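Local coordinates for meta cleavage compound hydrolase (Janthinobacterium, PDB 1J1I), which hydrolyses a carbon-carbon bond of the meta-cleavage product of carbazole degradation, releasing anthranilate, and has an alpha/beta-hydrolase fold, at residues S114-G122 / L211-V221. Residues are numbered along the deposited sequence; the frame is centred on the assembly and turned at random.
Sequences SMGGATGLG and LFYDPEFIRKV
The CD2 methyl of L121 packs against Y213, F217 and V221, and this leucine, with L211 and Y213, accounts for most of the buried surface. CD2 of L121 lies 3.7 Å from CG2 of V221, the two side chains crossing at about a right angle, and 3.8 Å from CE2 of F217, the F217 and L121 side chains running alongside each other in opposite directions. The same methyl packs obliquely against the Y213 ring near CD1 and CE1. With CG anti to the backbone N (chi1 -177°), the F217 ring swings in beside L121, and its CE2 lies over the centre of one face of the Y213 ring.

Y213 supplies the polar link. Its hydroxyl donates to the carbonyl of A118, with OH 2.7 Å from O, and the oxygen lies at the ring's edge, in its plane. The donor stands well above the carbonyl plane, while the helical N-H of G122 reaches A118 O from the opposite face, so two bonds grip this oxygen. Q88 also hydrogen-bonds to Y213 OH.

Toward the start of the helix, L211 spreads its two methyls: CD2 sits 3.9 Å from CB of A118, and CD1 meets the extended part of M115 at CG, 3.9 Å away.

Helix 114-126 follows strand 108-113 through the nucleophile elbow, which carries the probable catalytic S114. Segment 211-221, leading from helix 192-208 to strand 225-230, lies along helix 114-126, with helix 88-101 contributing I92 beside Y213 and helix 238-247 packing F244 against L121 and I218.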
ATOM      1  N   SER A 114      -9.314  14.018  -3.272  1.00 18.82           N
ATOM      2  CA  SER A 114     -10.444  14.683  -2.624  1.00 20.04           C
ATOM      3  C   SER A 114     -11.700  14.767  -3.510  1.00 19.04           C
ATOM      4  O   SER A 114     -12.280  13.737  -3.843  1.00 21.23           O
ATOM      5  CB  SER A 114     -10.018  16.079  -2.136  1.00 26.37           C
ATOM      6  OG  SER A 114      -9.441  16.846  -3.177  1.00 37.65           O
ATOM      7  N   MET A 115     -12.131  15.973  -3.885  1.00 21.75           N
ATOM      8  CA  MET A 115     -13.325  16.111  -4.733  1.00 20.35           C
ATOM      9  C   MET A 115     -13.218  15.290  -6.024  1.00 19.81           C
ATOM     10  O   MET A 115     -14.207  14.733  -6.503  1.00 18.32           O
ATOM     11  CB  MET A 115     -13.579  17.584  -5.099  1.00 18.24           C
ATOM     12  CG  MET A 115     -14.767  17.772  -6.057  1.00 20.51           C
ATOM     13  SD  MET A 115     -15.057  19.514  -6.513  1.00 27.45           S
ATOM     14  CE  MET A 115     -15.778  20.140  -4.999  1.00 28.53           C
ATOM     15  N   GLY A 116     -12.018  15.233  -6.591  1.00 19.28           N
ATOM     16  CA  GLY A 116     -11.811  14.465  -7.805  1.00 21.52           C
ATOM     17  C   GLY A 116     -12.032  12.991  -7.511  1.00 22.10           C
ATOM     18  O   GLY A 116     -12.517  12.236  -8.356  1.00 18.52           O
ATOM     19  N   GLY A 117     -11.674  12.583  -6.296  1.00 21.73           N
ATOM     20  CA  GLY A 117     -11.855  11.199  -5.898  1.00 22.29           C
ATOM     21  C   GLY A 117     -13.332  10.878  -5.746  1.00 18.92           C
ATOM     22  O   GLY A 117     -13.799   9.831  -6.195  1.00 16.21           O
ATOM     23  N   ALA A 118     -14.076  11.791  -5.129  1.00 19.79           N
ATOM     24  CA  ALA A 118     -15.516  11.586  -4.947  1.00 19.96           C
ATOM     25  C   ALA A 118     -16.200  11.469  -6.310  1.00 17.59           C
ATOM     26  O   ALA A 118     -17.133  10.679  -6.492  1.00 18.11           O
ATOM     27  CB  ALA A 118     -16.118  12.750  -4.163  1.00 20.69           C
ATOM     28  N   THR A 119     -15.726  12.254  -7.274  1.00 17.27           N
ATOM     29  CA  THR A 119     -16.313  12.239  -8.605  1.00 20.74           C
ATOM     30  C   THR A 119     -15.977  10.939  -9.344  1.00 20.35           C
ATOM     31  O   THR A 119     -16.822  10.386 -10.044  1.00 17.01           O
ATOM     32  CB  THR A 119     -15.859  13.478  -9.417  1.00 20.18           C
ATOM     33  OG1 THR A 119     -16.244  14.670  -8.712  1.00 21.98           O
ATOM     34  CG2 THR A 119     -16.525  13.496 -10.792  1.00 18.94           C
ATOM     35  N   GLY A 120     -14.751  10.451  -9.176  1.00 18.40           N
ATOM     36  CA  GLY A 120     -14.363   9.201  -9.806  1.00 19.59           C
ATOM     37  C   GLY A 120     -15.164   8.062  -9.189  1.00 19.29           C
ATOM     38  O   GLY A 120     -15.588   7.120  -9.877  1.00 16.14           O
ATOM     39  N   LEU A 121     -15.379   8.157  -7.881  1.00 19.12           N
ATOM     40  CA  LEU A 121     -16.138   7.149  -7.151  1.00 16.63           C
ATOM     41  C   LEU A 121     -17.571   7.125  -7.677  1.00 20.10           C
ATOM     42  O   LEU A 121     -18.142   6.057  -7.903  1.00 18.42           O
ATOM     43  CB  LEU A 121     -16.123   7.467  -5.646  1.00 15.57           C
ATOM     44  CG  LEU A 121     -16.610   6.379  -4.674  1.00 18.88           C
ATOM     45  CD1 LEU A 121     -16.155   6.712  -3.259  1.00 19.66           C
ATOM     46  CD2 LEU A 121     -18.127   6.251  -4.730  1.00 19.93           C
ATOM     47  N   GLY A 122     -18.142   8.308  -7.884  1.00 19.77           N
ATOM     48  CA  GLY A 122     -19.498   8.398  -8.396  1.00 19.46           C
ATOM     49  C   GLY A 122     -19.642   7.721  -9.749  1.00 19.18           C
ATOM     50  O   GLY A 122     -20.597   6.971  -9.984  1.00 19.73           O
ATOM     51  N   LEU A 211     -19.566  17.420   1.148  1.00 24.70           N
ATOM     52  CA  LEU A 211     -19.563  16.595  -0.058  1.00 24.96           C
ATOM     53  C   LEU A 211     -19.421  15.151   0.403  1.00 24.25           C
ATOM     54  O   LEU A 211     -18.334  14.718   0.778  1.00 23.21           O
ATOM     55  CB  LEU A 211     -18.371  16.973  -0.943  1.00 28.34           C
ATOM     56  CG  LEU A 211     -18.361  16.570  -2.423  1.00 32.39           C
ATOM     57  CD1 LEU A 211     -16.967  16.835  -2.978  1.00 31.75           C
ATOM     58  CD2 LEU A 211     -18.730  15.110  -2.600  1.00 40.27           C
ATOM     59  N   PHE A 212     -20.510  14.393   0.372  1.00 23.60           N
ATOM     60  CA  PHE A 212     -20.443  13.018   0.840  1.00 24.77           C
ATOM     61  C   PHE A 212     -21.474  12.101   0.192  1.00 24.31           C
ATOM     62  O   PHE A 212     -22.389  12.548  -0.492  1.00 26.04           O
ATOM     63  CB  PHE A 212     -20.655  12.998   2.357  1.00 29.71           C
ATOM     64  CG  PHE A 212     -22.027  13.446   2.770  1.00 30.86           C
ATOM     65  CD1 PHE A 212     -23.111  12.574   2.697  1.00 36.88           C
ATOM     66  CD2 PHE A 212     -22.251  14.756   3.182  1.00 39.04           C
ATOM     67  CE1 PHE A 212     -24.398  12.999   3.023  1.00 39.87           C
ATOM     68  CE2 PHE A 212     -23.535  15.194   3.510  1.00 42.13           C
ATOM     69  CZ  PHE A 212     -24.611  14.311   3.430  1.00 43.12           C
ATOM     70  N   TYR A 213     -21.302  10.809   0.438  1.00 22.72           N
ATOM     71  CA  TYR A 213     -22.206   9.782  -0.051  1.00 26.82           C
ATOM     72  C   TYR A 213     -22.551   8.943   1.165  1.00 23.66           C
ATOM     73  O   TYR A 213     -21.803   8.917   2.144  1.00 21.72           O
ATOM     74  CB  TYR A 213     -21.519   8.876  -1.072  1.00 23.58           C
ATOM     75  CG  TYR A 213     -21.033   9.565  -2.322  1.00 22.33           C
ATOM     76  CD1 TYR A 213     -19.692   9.485  -2.699  1.00 22.30           C
ATOM     77  CD2 TYR A 213     -21.913  10.263  -3.151  1.00 20.82           C
ATOM     78  CE1 TYR A 213     -19.236  10.078  -3.872  1.00 25.20           C
ATOM     79  CE2 TYR A 213     -21.465  10.859  -4.331  1.00 24.07           C
ATOM     80  CZ  TYR A 213     -20.124  10.759  -4.683  1.00 20.68           C
ATOM     81  OH  TYR A 213     -19.669  11.320  -5.852  1.00 26.00           O
ATOM     82  N   ASP A 214     -23.687   8.262   1.117  1.00 24.84           N
ATOM     83  CA  ASP A 214     -24.051   7.406   2.226  1.00 22.79           C
ATOM     84  C   ASP A 214     -23.108   6.212   2.126  1.00 24.04           C
ATOM     85  O   ASP A 214     -22.689   5.835   1.032  1.00 20.37           O
ATOM     86  CB  ASP A 214     -25.484   6.903   2.083  1.00 21.89           C
ATOM     87  CG  ASP A 214     -25.958   6.169   3.315  1.00 23.23           C
ATOM     88  OD1 ASP A 214     -26.500   6.834   4.222  1.00 23.64           O
ATOM     89  OD2 ASP A 214     -25.769   4.935   3.390  1.00 19.95           O
ATOM     90  N   PRO A 215     -22.747   5.612   3.263  1.00 20.77           N
ATOM     91  CA  PRO A 215     -21.849   4.460   3.174  1.00 24.25           C
ATOM     92  C   PRO A 215     -22.414   3.381   2.240  1.00 27.62           C
ATOM     93  O   PRO A 215     -21.663   2.628   1.617  1.00 21.86           O
ATOM     94  CB  PRO A 215     -21.756   3.997   4.622  1.00 23.66           C
ATOM     95  CG  PRO A 215     -21.789   5.306   5.368  1.00 26.39           C
ATOM     96  CD  PRO A 215     -22.914   6.046   4.662  1.00 26.94           C
ATOM     97  N   GLU A 216     -23.740   3.318   2.136  1.00 23.01           N
ATOM     98  CA  GLU A 216     -24.384   2.331   1.274  1.00 22.88           C
ATOM     99  C   GLU A 216     -24.025   2.526  -0.194  1.00 19.36           C
ATOM    100  O   GLU A 216     -23.921   1.554  -0.946  1.00 20.85           O
ATOM    101  CB  GLU A 216     -25.903   2.374   1.451  1.00 25.04           C
ATOM    102  CG  GLU A 216     -26.372   1.772   2.765  1.00 33.13           C
ATOM    103  CD  GLU A 216     -25.869   0.356   2.952  1.00 43.67           C
ATOM    104  OE1 GLU A 216     -26.263  -0.527   2.160  1.00 51.97           O
ATOM    105  OE2 GLU A 216     -25.074   0.125   3.885  1.00 49.12           O
ATOM    106  N   PHE A 217     -23.843   3.780  -0.594  1.00 20.14           N
ATOM    107  CA  PHE A 217     -23.476   4.105  -1.969  1.00 18.95           C
ATOM    108  C   PHE A 217     -22.041   3.642  -2.212  1.00 16.83           C
ATOM    109  O   PHE A 217     -21.730   3.040  -3.240  1.00 18.20           O
ATOM    110  CB  PHE A 217     -23.565   5.619  -2.195  1.00 17.70           C
ATOM    111  CG  PHE A 217     -23.263   6.049  -3.606  1.00 21.31           C
ATOM    112  CD1 PHE A 217     -24.225   5.917  -4.610  1.00 28.91           C
ATOM    113  CD2 PHE A 217     -22.030   6.614  -3.929  1.00 18.53           C
ATOM    114  CE1 PHE A 217     -23.967   6.347  -5.916  1.00 23.92           C
ATOM    115  CE2 PHE A 217     -21.762   7.048  -5.232  1.00 22.25           C
ATOM    116  CZ  PHE A 217     -22.735   6.914  -6.226  1.00 24.88           C
ATOM    117  N   ILE A 218     -21.172   3.930  -1.248  1.00 17.82           N
ATOM    118  CA  ILE A 218     -19.763   3.558  -1.336  1.00 20.29           C
ATOM    119  C   ILE A 218     -19.574   2.036  -1.429  1.00 15.86           C
ATOM    120  O   ILE A 218     -18.661   1.548  -2.097  1.00 19.71           O
ATOM    121  CB  ILE A 218     -18.993   4.146  -0.118  1.00 18.19           C
ATOM    122  CG1 ILE A 218     -19.083   5.673  -0.174  1.00 20.75           C
ATOM    123  CG2 ILE A 218     -17.534   3.683  -0.116  1.00 18.11           C
ATOM    124  CD1 ILE A 218     -18.493   6.385   1.016  1.00 27.05           C
ATOM    125  N   ARG A 219     -20.461   1.295  -0.778  1.00 15.97           N
ATOM    126  CA  ARG A 219     -20.405  -0.163  -0.782  1.00 19.26           C
ATOM    127  C   ARG A 219     -20.706  -0.724  -2.177  1.00 20.76           C
ATOM    128  O   ARG A 219     -20.489  -1.910  -2.435  1.00 19.00           O
ATOM    129  CB  ARG A 219     -21.411  -0.713   0.234  1.00 26.59           C
ATOM    130  CG  ARG A 219     -21.061  -2.081   0.796  1.00 37.30           C
ATOM    131  CD  ARG A 219     -22.173  -2.599   1.695  1.00 38.28           C
ATOM    132  NE  ARG A 219     -22.330  -1.823   2.924  1.00 36.41           N
ATOM    133  CZ  ARG A 219     -21.506  -1.890   3.968  1.00 41.60           C
ATOM    134  NH1 ARG A 219     -20.451  -2.699   3.944  1.00 41.63           N
ATOM    135  NH2 ARG A 219     -21.746  -1.158   5.046  1.00 47.43           N
ATOM    136  N   LYS A 220     -21.203   0.137  -3.065  1.00 23.38           N
ATOM    137  CA  LYS A 220     -21.534  -0.246  -4.441  1.00 22.29           C
ATOM    138  C   LYS A 220     -20.325  -0.218  -5.376  1.00 20.14           C
ATOM    139  O   LYS A 220     -20.426  -0.615  -6.539  1.00 16.69           O
ATOM    140  CB  LYS A 220     -22.608   0.682  -5.018  1.00 24.10           C
ATOM    141  CG  LYS A 220     -24.037   0.186  -4.890  1.00 35.48           C
ATOM    142  CD  LYS A 220     -24.439   0.064  -3.458  1.00 36.14           C
ATOM    143  CE  LYS A 220     -25.936  -0.115  -3.300  1.00 23.15           C
ATOM    144  NZ  LYS A 220     -26.206  -0.227  -1.851  1.00 21.42           N
ATOM    145  N   VAL A 221     -19.189   0.276  -4.890  1.00 16.61           N
ATOM    146  CA  VAL A 221     -17.993   0.304  -5.728  1.00 19.93           C
ATOM    147  C   VAL A 221     -17.522  -1.144  -5.866  1.00 20.20           C
ATOM    148  O   VAL A 221     -17.114  -1.760  -4.886  1.00 18.09           O
ATOM    149  CB  VAL A 221     -16.873   1.155  -5.093  1.00 18.34           C
ATOM    150  CG1 VAL A 221     -15.626   1.098  -5.966  1.00 19.22           C
ATOM    151  CG2 VAL A 221     -17.344   2.603  -4.934  1.00 18.78           C
TER